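Local coordinates for CopN (Chlamydia pneumoniae, PDB 4NRH), which probably acts as a type III secretion gatekeeper of the YopN/MxiC family that, bound to its chaperone Scc3, directs secretion of the translocators, at residues A[61-69]-A[97-108]; A[159-170]-A[182-193]. All blocks are in the same frame, centred on the assembly; numbering follows the deposited sequence.

Contact 1: residues A[61-69]-A[97-108]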
loop_
_atom_site.group_PDB
_atom_site.type_symbol
_atom_site.label_atom_id
_atom_site.label_comp_id
_atom_site.label_asym_id
_atom_site.label_seq_id
_atom_site.Cartn_x
_atom_site.Cartn_y
_atom_site.Cartn_z
ATOM N N PRO A 61 15.039 -10.179 -27.514
ATOM C CA PRO A 61 14.614 -8.996 -28.274
ATOM C C PRO A 61 15.087 -7.670 -27.673
ATOM O O PRO A 61 15.401 -6.742 -28.420
ATOM C CB PRO A 61 13.087 -9.087 -28.229
ATOM C CG PRO A 61 12.811 -10.543 -28.109
ATOM C CD PRO A 61 13.915 -11.095 -27.252
ATOM N N ALA A 62 15.131 -7.582 -26.347
ATOM C CA ALA A 62 15.583 -6.367 -25.678
ATOM C C ALA A 62 17.062 -6.121 -25.948
ATOM O O ALA A 62 17.482 -4.988 -26.189
ATOM C CB ALA A 62 15.321 -6.449 -24.184
ATOM N N LEU A 63 17.849 -7.191 -25.903
ATOM C CA LEU A 63 19.276 -7.105 -26.191
ATOM C C LEU A 63 19.512 -6.910 -27.688
ATOM O O LEU A 63 20.476 -6.260 -28.091
ATOM C CB LEU A 63 20.012 -8.350 -25.688
ATOM C CG LEU A 63 20.413 -8.382 -24.209
ATOM C CD1 LEU A 63 21.273 -7.173 -23.864
ATOM C CD2 LEU A 63 19.203 -8.464 -23.289
ATOM N N GLN A 64 18.636 -7.488 -28.507
ATOM C CA GLN A 64 18.671 -7.257 -29.948
ATOM C C GLN A 64 18.498 -5.771 -30.237
ATOM O O GLN A 64 19.204 -5.198 -31.067
ATOM C CB GLN A 64 17.578 -8.054 -30.665
ATOM C CG GLN A 64 17.731 -9.562 -30.584
ATOM C CD GLN A 64 16.549 -10.297 -31.185
ATOM O OE1 GLN A 64 15.609 -9.679 -31.684
ATOM N NE2 GLN A 64 16.589 -11.624 -31.138
ATOM N N SER A 65 17.544 -5.160 -29.539
ATOM C CA SER A 65 17.262 -3.738 -29.684
ATOM C C SER A 65 18.434 -2.900 -29.187
ATOM O O SER A 65 18.740 -1.847 -29.746
ATOM C CB SER A 65 15.985 -3.366 -28.925
ATOM O OG SER A 65 15.657 -2.003 -29.114
ATOM N N THR A 66 19.085 -3.377 -28.130
ATOM C CA THR A 66 20.259 -2.710 -27.582
ATOM C C THR A 66 21.430 -2.782 -28.559
ATOM O O THR A 66 22.120 -1.787 -28.790
ATOM C CB THR A 66 20.681 -3.331 -26.235
ATOM O OG1 THR A 66 19.630 -3.160 -25.276
ATOM C CG2 THR A 66 21.952 -2.674 -25.714
ATOM N N ALA A 67 21.644 -3.965 -29.129
ATOM C CA ALA A 67 22.721 -4.182 -30.090
ATOM C C ALA A 67 22.548 -3.305 -31.327
ATOM O O ALA A 67 23.521 -2.777 -31.865
ATOM C CB ALA A 67 22.789 -5.652 -30.487
ATOM N N LEU A 68 21.304 -3.153 -31.770
ATOM C CA LEU A 68 20.993 -2.312 -32.921
ATOM C C LEU A 68 21.319 -0.846 -32.651
ATOM O O LEU A 68 21.834 -0.150 -33.528
ATOM C CB LEU A 68 19.524 -2.468 -33.313
ATOM C CG LEU A 68 19.238 -3.711 -34.156
ATOM C CD1 LEU A 68 17.763 -4.061 -34.122
ATOM C CD2 LEU A 68 19.716 -3.513 -35.589
ATOM N N ASP A 69 21.004 -0.375 -31.447
ATOM C CA ASP A 69 21.389 0.971 -31.031
ATOM C C ASP A 69 22.899 1.153 -31.142
ATOM O O ASP A 69 23.377 2.193 -31.594
ATOM C CB ASP A 69 20.928 1.257 -29.599
ATOM C CG ASP A 69 19.418 1.297 -29.468
ATOM O OD1 ASP A 69 18.743 1.653 -30.457
ATOM O OD2 ASP A 69 18.907 0.979 -28.375
ATOM N N PHE A 97 8.709 -5.967 -33.187
ATOM C CA PHE A 97 8.631 -6.460 -31.814
ATOM C C PHE A 97 7.856 -5.520 -30.896
ATOM O O PHE A 97 7.233 -5.961 -29.928
ATOM C CB PHE A 97 10.035 -6.691 -31.256
ATOM C CG PHE A 97 10.724 -7.893 -31.835
ATOM C CD1 PHE A 97 10.505 -9.155 -31.307
ATOM C CD2 PHE A 97 11.586 -7.763 -32.912
ATOM C CE1 PHE A 97 11.136 -10.265 -31.839
ATOM C CE2 PHE A 97 12.220 -8.870 -33.449
ATOM C CZ PHE A 97 11.995 -10.121 -32.911
ATOM N N GLY A 98 7.886 -4.228 -31.210
ATOM C CA GLY A 98 7.207 -3.222 -30.411
ATOM C C GLY A 98 7.637 -3.199 -28.956
ATOM O O GLY A 98 8.822 -3.059 -28.651
ATOM N N ARG A 99 6.666 -3.333 -28.058
ATOM C CA ARG A 99 6.924 -3.255 -26.623
ATOM C C ARG A 99 7.807 -4.398 -26.132
ATOM O O ARG A 99 8.505 -4.264 -25.127
ATOM C CB ARG A 99 5.608 -3.246 -25.845
ATOM C CG ARG A 99 5.754 -2.714 -24.433
ATOM C CD ARG A 99 4.488 -2.903 -23.624
ATOM N NE ARG A 99 4.651 -2.378 -22.273
ATOM C CZ ARG A 99 4.148 -2.944 -21.181
ATOM N NH1 ARG A 99 3.445 -4.065 -21.274
ATOM N NH2 ARG A 99 4.353 -2.389 -19.995
ATOM N N THR A 100 7.765 -5.523 -26.838
ATOM C CA THR A 100 8.591 -6.676 -26.501
ATOM C C THR A 100 10.074 -6.312 -26.577
ATOM O O THR A 100 10.902 -6.873 -25.858
ATOM C CB THR A 100 8.295 -7.869 -27.436
ATOM O OG1 THR A 100 6.892 -8.164 -27.405
ATOM C CG2 THR A 100 9.077 -9.105 -27.013
ATOM N N ALA A 101 10.400 -5.355 -27.439
ATOM C CA ALA A 101 11.773 -4.881 -27.571
ATOM C C ALA A 101 12.027 -3.621 -26.746
ATOM O O ALA A 101 12.918 -3.600 -25.898
ATOM C CB ALA A 101 12.103 -4.624 -29.035
ATOM N N ILE A 102 11.237 -2.580 -26.991
ATOM C CA ILE A 102 11.473 -1.277 -26.371
ATOM C C ILE A 102 11.091 -1.248 -24.892
ATOM O O ILE A 102 11.843 -0.738 -24.060
ATOM C CB ILE A 102 10.701 -0.165 -27.102
ATOM C CG1 ILE A 102 11.014 -0.198 -28.599
ATOM C CG2 ILE A 102 11.049 1.196 -26.522
ATOM C CD1 ILE A 102 12.479 0.015 -28.920
ATOM N N GLY A 103 9.925 -1.799 -24.571
ATOM C CA GLY A 103 9.464 -1.865 -23.195
ATOM C C GLY A 103 10.398 -2.672 -22.315
ATOM O O GLY A 103 10.706 -2.274 -21.192
ATOM N N ALA A 104 10.847 -3.812 -22.830
ATOM C CA ALA A 104 11.782 -4.668 -22.110
ATOM C C ALA A 104 13.136 -3.984 -21.931
ATOM O O ALA A 104 13.752 -4.075 -20.870
ATOM C CB ALA A 104 11.949 -5.996 -22.836
ATOM N N LYS A 105 13.595 -3.307 -22.978
ATOM C CA LYS A 105 14.879 -2.612 -22.943
ATOM C C LYS A 105 14.892 -1.488 -21.906
ATOM O O LYS A 105 15.921 -1.212 -21.291
ATOM C CB LYS A 105 15.220 -2.058 -24.332
ATOM C CG LYS A 105 16.531 -1.290 -24.403
ATOM C CD LYS A 105 16.902 -0.960 -25.842
ATOM C CE LYS A 105 15.923 0.026 -26.459
ATOM N NZ LYS A 105 16.299 0.377 -27.858
ATOM N N ASN A 106 13.744 -0.846 -21.709
ATOM C CA ASN A 106 13.645 0.260 -20.760
ATOM C C ASN A 106 13.658 -0.177 -19.296
ATOM O O ASN A 106 13.770 0.656 -18.398
ATOM C CB ASN A 106 12.382 1.076 -21.038
ATOM C CG ASN A 106 12.458 1.834 -22.347
ATOM O OD1 ASN A 106 13.533 1.981 -22.932
ATOM N ND2 ASN A 106 11.315 2.322 -22.817
ATOM N N ILE A 107 13.541 -1.480 -19.056
ATOM C CA ILE A 107 13.619 -2.018 -17.700
ATOM C C ILE A 107 14.744 -3.040 -17.601
ATOM O O ILE A 107 14.780 -3.858 -16.681
ATOM C CB ILE A 107 12.294 -2.673 -17.263
ATOM C CG1 ILE A 107 11.940 -3.839 -18.187
ATOM C CG2 ILE A 107 11.175 -1.643 -17.235
ATOM C CD1 ILE A 107 10.858 -4.741 -17.642
ATOM N N LEU A 108 15.658 -2.978 -18.565
ATOM C CA LEU A 108 16.774 -3.914 -18.667
ATOM C C LEU A 108 17.627 -3.965 -17.401
ATOM O O LEU A 108 17.817 -5.031 -16.815
ATOM C CB LEU A 108 17.650 -3.541 -19.866
ATOM C CG LEU A 108 18.627 -4.586 -20.406
ATOM C CD1 LEU A 108 17.891 -5.846 -20.818
ATOM C CD2 LEU A 108 19.394 -4.011 -21.582
#

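Contact 2: residues A[159-170]-A[182-193]. Unlike the reference sequence in segment 159-170: Gly169 (reference Glu).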
loop_
_atom_site.group_PDB
_atom_site.type_symbol
_atom_site.label_atom_id
_atom_site.label_comp_id
_atom_site.label_asym_id
_atom_site.label_seq_id
_atom_site.Cartn_x
_atom_site.Cartn_y
_atom_site.Cartn_z
ATOM N N SER A 159 7.476 -8.161 -6.294
ATOM C CA SER A 159 6.501 -7.077 -6.225
ATOM C C SER A 159 7.193 -5.718 -6.278
ATOM O O SER A 159 6.689 -4.778 -6.893
ATOM C CB SER A 159 5.657 -7.189 -4.955
ATOM O OG SER A 159 6.435 -6.920 -3.802
ATOM N N SER A 160 8.348 -5.620 -5.626
ATOM C CA SER A 160 9.128 -4.388 -5.628
ATOM C C SER A 160 9.686 -4.093 -7.019
ATOM O O SER A 160 9.750 -2.936 -7.436
ATOM C CB SER A 160 10.268 -4.469 -4.610
ATOM O OG SER A 160 9.763 -4.563 -3.290
ATOM N N PHE A 161 10.099 -5.140 -7.726
ATOM C CA PHE A 161 10.558 -4.996 -9.105
ATOM C C PHE A 161 9.448 -4.439 -9.987
ATOM O O PHE A 161 9.685 -3.569 -10.825
ATOM C CB PHE A 161 11.047 -6.331 -9.667
ATOM C CG PHE A 161 11.179 -6.339 -11.163
ATOM C CD1 PHE A 161 12.174 -5.602 -11.784
ATOM C CD2 PHE A 161 10.305 -7.072 -11.948
ATOM C CE1 PHE A 161 12.296 -5.599 -13.161
ATOM C CE2 PHE A 161 10.423 -7.074 -13.326
ATOM C CZ PHE A 161 11.421 -6.337 -13.932
ATOM N N LEU A 162 8.237 -4.955 -9.794
ATOM C CA LEU A 162 7.076 -4.518 -10.557
ATOM C C LEU A 162 6.787 -3.041 -10.309
ATOM O O LEU A 162 6.499 -2.292 -11.242
ATOM C CB LEU A 162 5.852 -5.362 -10.198
ATOM C CG LEU A 162 5.884 -6.827 -10.636
ATOM C CD1 LEU A 162 4.597 -7.537 -10.237
ATOM C CD2 LEU A 162 6.122 -6.943 -12.135
ATOM N N MET A 163 6.870 -2.632 -9.045
ATOM C CA MET A 163 6.649 -1.240 -8.664
ATOM C C MET A 163 7.716 -0.330 -9.261
ATOM O O MET A 163 7.417 0.769 -9.728
ATOM C CB MET A 163 6.632 -1.094 -7.143
ATOM C CG MET A 163 5.444 -1.753 -6.467
ATOM S SD MET A 163 3.891 -0.914 -6.835
ATOM C CE MET A 163 4.184 0.684 -6.081
ATOM N N LYS A 164 8.961 -0.796 -9.238
ATOM C CA LYS A 164 10.079 -0.030 -9.776
ATOM C C LYS A 164 9.922 0.173 -11.281
ATOM O O LYS A 164 10.162 1.265 -11.801
ATOM C CB LYS A 164 11.404 -0.731 -9.468
ATOM C CG LYS A 164 12.612 -0.120 -10.159
ATOM C CD LYS A 164 12.955 1.240 -9.575
ATOM C CE LYS A 164 14.193 1.827 -10.230
ATOM N NZ LYS A 164 14.546 3.154 -9.657
ATOM N N GLY A 165 9.516 -0.887 -11.972
ATOM C CA GLY A 165 9.270 -0.826 -13.400
ATOM C C GLY A 165 8.144 0.122 -13.763
ATOM O O GLY A 165 8.255 0.891 -14.717
ATOM N N MET A 166 7.054 0.067 -13.002
ATOM C CA MET A 166 5.886 0.897 -13.276
ATOM C C MET A 166 6.174 2.362 -12.963
ATOM O O MET A 166 5.666 3.260 -13.637
ATOM C CB MET A 166 4.675 0.407 -12.480
ATOM C CG MET A 166 4.062 -0.875 -13.031
ATOM S SD MET A 166 2.699 -1.526 -12.045
ATOM C CE MET A 166 3.445 -1.559 -10.420
ATOM N N ALA A 167 6.983 2.596 -11.935
ATOM C CA ALA A 167 7.418 3.947 -11.599
ATOM C C ALA A 167 8.233 4.534 -12.746
ATOM O O ALA A 167 8.146 5.726 -13.039
ATOM C CB ALA A 167 8.229 3.946 -10.314
ATOM N N THR A 168 9.028 3.682 -13.385
ATOM C CA THR A 168 9.819 4.081 -14.542
ATOM C C THR A 168 8.895 4.396 -15.714
ATOM O O THR A 168 9.106 5.363 -16.447
ATOM C CB THR A 168 10.822 2.983 -14.950
ATOM O OG1 THR A 168 11.750 2.761 -13.880
ATOM C CG2 THR A 168 11.589 3.386 -16.203
ATOM N N GLY A 169 7.864 3.573 -15.877
ATOM C CA GLY A 169 6.893 3.753 -16.941
ATOM C C GLY A 169 6.093 5.037 -16.820
ATOM O O GLY A 169 5.601 5.562 -17.817
ATOM N N LEU A 170 5.957 5.542 -15.596
ATOM C CA LEU A 170 5.219 6.779 -15.360
ATOM C C LEU A 170 6.012 7.997 -15.821
ATOM O O LEU A 170 5.444 8.956 -16.343
ATOM C CB LEU A 170 4.863 6.924 -13.879
ATOM C CG LEU A 170 3.569 6.263 -13.404
ATOM C CD1 LEU A 170 3.316 6.594 -11.942
ATOM C CD2 LEU A 170 2.393 6.694 -14.266
ATOM N N LEU A 182 -1.273 2.532 -15.448
ATOM C CA LEU A 182 -0.126 2.291 -14.582
ATOM C C LEU A 182 -0.463 2.676 -13.149
ATOM O O LEU A 182 -0.053 2.004 -12.207
ATOM C CB LEU A 182 1.096 3.074 -15.068
ATOM C CG LEU A 182 1.815 2.529 -16.304
ATOM C CD1 LEU A 182 2.959 3.445 -16.706
ATOM C CD2 LEU A 182 2.320 1.115 -16.052
ATOM N N GLN A 183 -1.221 3.758 -12.998
ATOM C CA GLN A 183 -1.651 4.228 -11.687
ATOM C C GLN A 183 -2.488 3.171 -10.971
ATOM O O GLN A 183 -2.254 2.867 -9.802
ATOM C CB GLN A 183 -2.454 5.521 -11.821
ATOM C CG GLN A 183 -1.732 6.761 -11.326
ATOM C CD GLN A 183 -2.581 8.009 -11.459
ATOM O OE1 GLN A 183 -3.204 8.243 -12.495
ATOM N NE2 GLN A 183 -2.609 8.820 -10.408
ATOM N N VAL A 184 -3.462 2.618 -11.685
ATOM C CA VAL A 184 -4.314 1.566 -11.144
ATOM C C VAL A 184 -3.498 0.307 -10.862
ATOM O O VAL A 184 -3.701 -0.364 -9.849
ATOM C CB VAL A 184 -5.470 1.229 -12.107
ATOM C CG1 VAL A 184 -6.292 0.064 -11.576
ATOM C CG2 VAL A 184 -6.351 2.448 -12.320
ATOM N N LEU A 185 -2.566 0.001 -11.758
ATOM C CA LEU A 185 -1.698 -1.162 -11.606
ATOM C C LEU A 185 -0.831 -1.049 -10.353
ATOM O O LEU A 185 -0.644 -2.027 -9.628
ATOM C CB LEU A 185 -0.819 -1.336 -12.846
ATOM C CG LEU A 185 -0.932 -2.648 -13.627
ATOM C CD1 LEU A 185 -2.082 -3.503 -13.120
ATOM C CD2 LEU A 185 -1.094 -2.365 -15.113
ATOM N N MET A 186 -0.305 0.146 -10.106
ATOM C CA MET A 186 0.526 0.387 -8.932
ATOM C C MET A 186 -0.302 0.268 -7.658
ATOM O O MET A 186 0.170 -0.258 -6.652
ATOM C CB MET A 186 1.197 1.761 -9.013
ATOM C CG MET A 186 2.231 1.873 -10.125
ATOM S SD MET A 186 3.044 3.480 -10.214
ATOM C CE MET A 186 4.235 3.332 -8.885
ATOM N N THR A 187 -1.535 0.766 -7.707
ATOM C CA THR A 187 -2.454 0.654 -6.579
ATOM C C THR A 187 -2.736 -0.811 -6.251
ATOM O O THR A 187 -2.686 -1.217 -5.090
ATOM C CB THR A 187 -3.787 1.380 -6.860
ATOM O OG1 THR A 187 -3.549 2.787 -7.005
ATOM C CG2 THR A 187 -4.772 1.156 -5.721
ATOM N N GLU A 188 -3.028 -1.596 -7.283
ATOM C CA GLU A 188 -3.296 -3.021 -7.122
ATOM C C GLU A 188 -2.070 -3.778 -6.622
ATOM O O GLU A 188 -2.189 -4.714 -5.831
ATOM C CB GLU A 188 -3.783 -3.631 -8.442
ATOM C CG GLU A 188 -5.153 -3.140 -8.897
ATOM C CD GLU A 188 -6.249 -3.404 -7.877
ATOM O OE1 GLU A 188 -6.140 -4.390 -7.116
ATOM O OE2 GLU A 188 -7.222 -2.622 -7.836
ATOM N N THR A 189 -0.893 -3.368 -7.085
ATOM C CA THR A 189 0.348 -4.013 -6.679
ATOM C C THR A 189 0.678 -3.672 -5.226
ATOM O O THR A 189 1.208 -4.504 -4.489
ATOM C CB THR A 189 1.523 -3.605 -7.592
ATOM O OG1 THR A 189 1.203 -3.920 -8.953
ATOM C CG2 THR A 189 2.796 -4.340 -7.196
ATOM N N ARG A 190 0.356 -2.448 -4.816
ATOM C CA ARG A 190 0.488 -2.057 -3.416
ATOM C C ARG A 190 -0.433 -2.899 -2.537
ATOM O O ARG A 190 -0.063 -3.292 -1.432
ATOM C CB ARG A 190 0.191 -0.566 -3.229
ATOM C CG ARG A 190 1.286 0.352 -3.750
ATOM C CD ARG A 190 0.973 1.810 -3.452
ATOM N NE ARG A 190 2.094 2.685 -3.781
ATOM C CZ ARG A 190 2.109 3.528 -4.809
ATOM N NH1 ARG A 190 1.058 3.614 -5.614
ATOM N NH2 ARG A 190 3.176 4.284 -5.031
ATOM N N ASN A 191 -1.638 -3.163 -3.034
ATOM C CA ASN A 191 -2.575 -4.035 -2.338
ATOM C C ASN A 191 -2.041 -5.460 -2.251
ATOM O O ASN A 191 -2.259 -6.153 -1.259
ATOM C CB ASN A 191 -3.938 -4.025 -3.032
ATOM C CG ASN A 191 -4.637 -2.684 -2.923
ATOM O OD1 ASN A 191 -4.239 -1.826 -2.135
ATOM N ND2 ASN A 191 -5.685 -2.497 -3.716
ATOM N N LEU A 192 -1.350 -5.892 -3.301
ATOM C CA LEU A 192 -0.700 -7.199 -3.313
ATOM C C LEU A 192 0.352 -7.292 -2.214
ATOM O O LEU A 192 0.430 -8.292 -1.501
ATOM C CB LEU A 192 -0.064 -7.478 -4.677
ATOM C CG LEU A 192 0.773 -8.756 -4.769
ATOM C CD1 LEU A 192 -0.071 -9.976 -4.428
ATOM C CD2 LEU A 192 1.401 -8.899 -6.145
ATOM N N GLN A 193 1.164 -6.247 -2.092
ATOM C CA GLN A 193 2.220 -6.208 -1.085
ATOM C C GLN A 193 1.641 -6.265 0.326
ATOM O O GLN A 193 2.249 -6.833 1.231
ATOM C CB GLN A 193 3.074 -4.950 -1.252
ATOM C CG GLN A 193 3.876 -4.914 -2.543
ATOM C CD GLN A 193 4.859 -3.760 -2.586
ATOM O OE1 GLN A 193 4.527 -2.633 -2.221
ATOM N NE2 GLN A 193 6.080 -4.040 -3.029
#

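Contact 1: residues A[61-69]-A[97-108]
Within the all-helical HrpJ-like region, helix 61-69 crosses the short helix 99-105 at nearly a right angle (-81°), with axes 7.7 Å apart, and small residues fill the crossing. Ala62 is a knob between Ala101, Ala104, Lys105 and Leu108; its CB lies 3.7 Å from Ala104 CB, and its CA stands 4.5 Å from Ala101 CA. Lys105 is the answering knob, set among Ala62, Ser65, Thr66 and Asp69. With CG anti to the backbone N (chi1 179°), its chain passes Thr66, CD lying 3.5 Å from Thr66 OG1, and then bends at chi3 to turn the ammonium toward two oxygens. Lys105 NZ donates to Ser65 OG at 2.8 Å and forms a salt bridge with Asp69 OD2 at 2.7 Å, on the syn lone pair of that oxygen. Asp69 OD1 pairs with Arg90, so two cations share the carboxylate and would probably keep it ionised. Thr66 OG1 bonds back to Ala62 O, opposite the face used by Thr66 N. At the Phe97 end of residues 97-108, Pro61 CB approaches Phe97 CD1 obliquely at 4.0 Å; beyond it Gln64 OE1 nears the same ring, its amide plane 78° from the ring plane, while the amide is tied to Ile58 O and His93. At the Leu108 end, Leu63 CD2 meets Leu108 CD1 at 3.8 Å, the two chains crossing almost perpendicularly. His93 of helix 80-97 packs on Ser65, Ala101 and Phe97, helix 47-57 touches Gln64 and Phe97, and Leu108 leads on to Arg126 of helix 122-133.

Contact 2: residues A[159-170]-A[182-193]
Met163, Met166 and Met186 lead the apolar contact, with Leu182 and Thr189 beside them. Met166 is a knob among Leu182, Leu185, Met186 and Thr189: its SD rests 3.6 Å from Leu185 CB, and the bend at chi3 (-52°) brings CE against Met186 CG at 3.7 Å and tip to tip with Thr189. Met186 slides past it in the opposite direction, a knob in turn among Met163, Met166, Ala167 and Leu170. Met163, bent at both chi2 and chi3, lays SD 3.6 Å from Thr189 CG2. Where residues 166-170 meet the start of segment 182-193, Leu182 CD1 lies 3.5 Å from Gly169 C, a close fit against backbone at a position that differs from the reference sequence. This reciprocal knobs-into-holes packing joins segments 159-170 and 182-193, 161° between directions and 10.0 Å between axes; they lie on helices 152-172 and 179-215, which form an antiparallel helical hairpin.

Polar contacts gather where Ser159 faces Gln193. Gln193 NE2 donates to Ser159 OG at 3.0 Å, almost straight (170°) and in the amide plane, while Ser159 OG is also bonded to Ala156 O. Gln193 OE1 takes the backbone N of Asp24 of the chaperone chain, so the amide links the hairpin to its partner. A third kind of contact sets Met163 CE over one face of the Arg190 guanidinium, offset toward its rim; Arg190 NE forms a salt bridge with the same Asp24 of the chaperone.

From the N terminus, contact 1 comes first: its 27 intervening residues hold the rest of helix 61-74 and most of helix 80-97, and residues 97-108 return to close the loop, tying helix 61-74 to helix 99-105. Contact 2 opens later and pairs helix 152-172 with helix 179-215; 11 residues separate its segments, the ends of those helices and the short turn between them. The two stand in series, neither nesting nor crossing, with centres about 21 Å apart, yet they touch: Ile107 CD1 packs 4.1 Å from Phe161 CZ. Helix 122-133 bridges the pair, since Tyr129 touches Ile107, Phe161 and Met166. Contact 2 alone of the two reaches the chaperone.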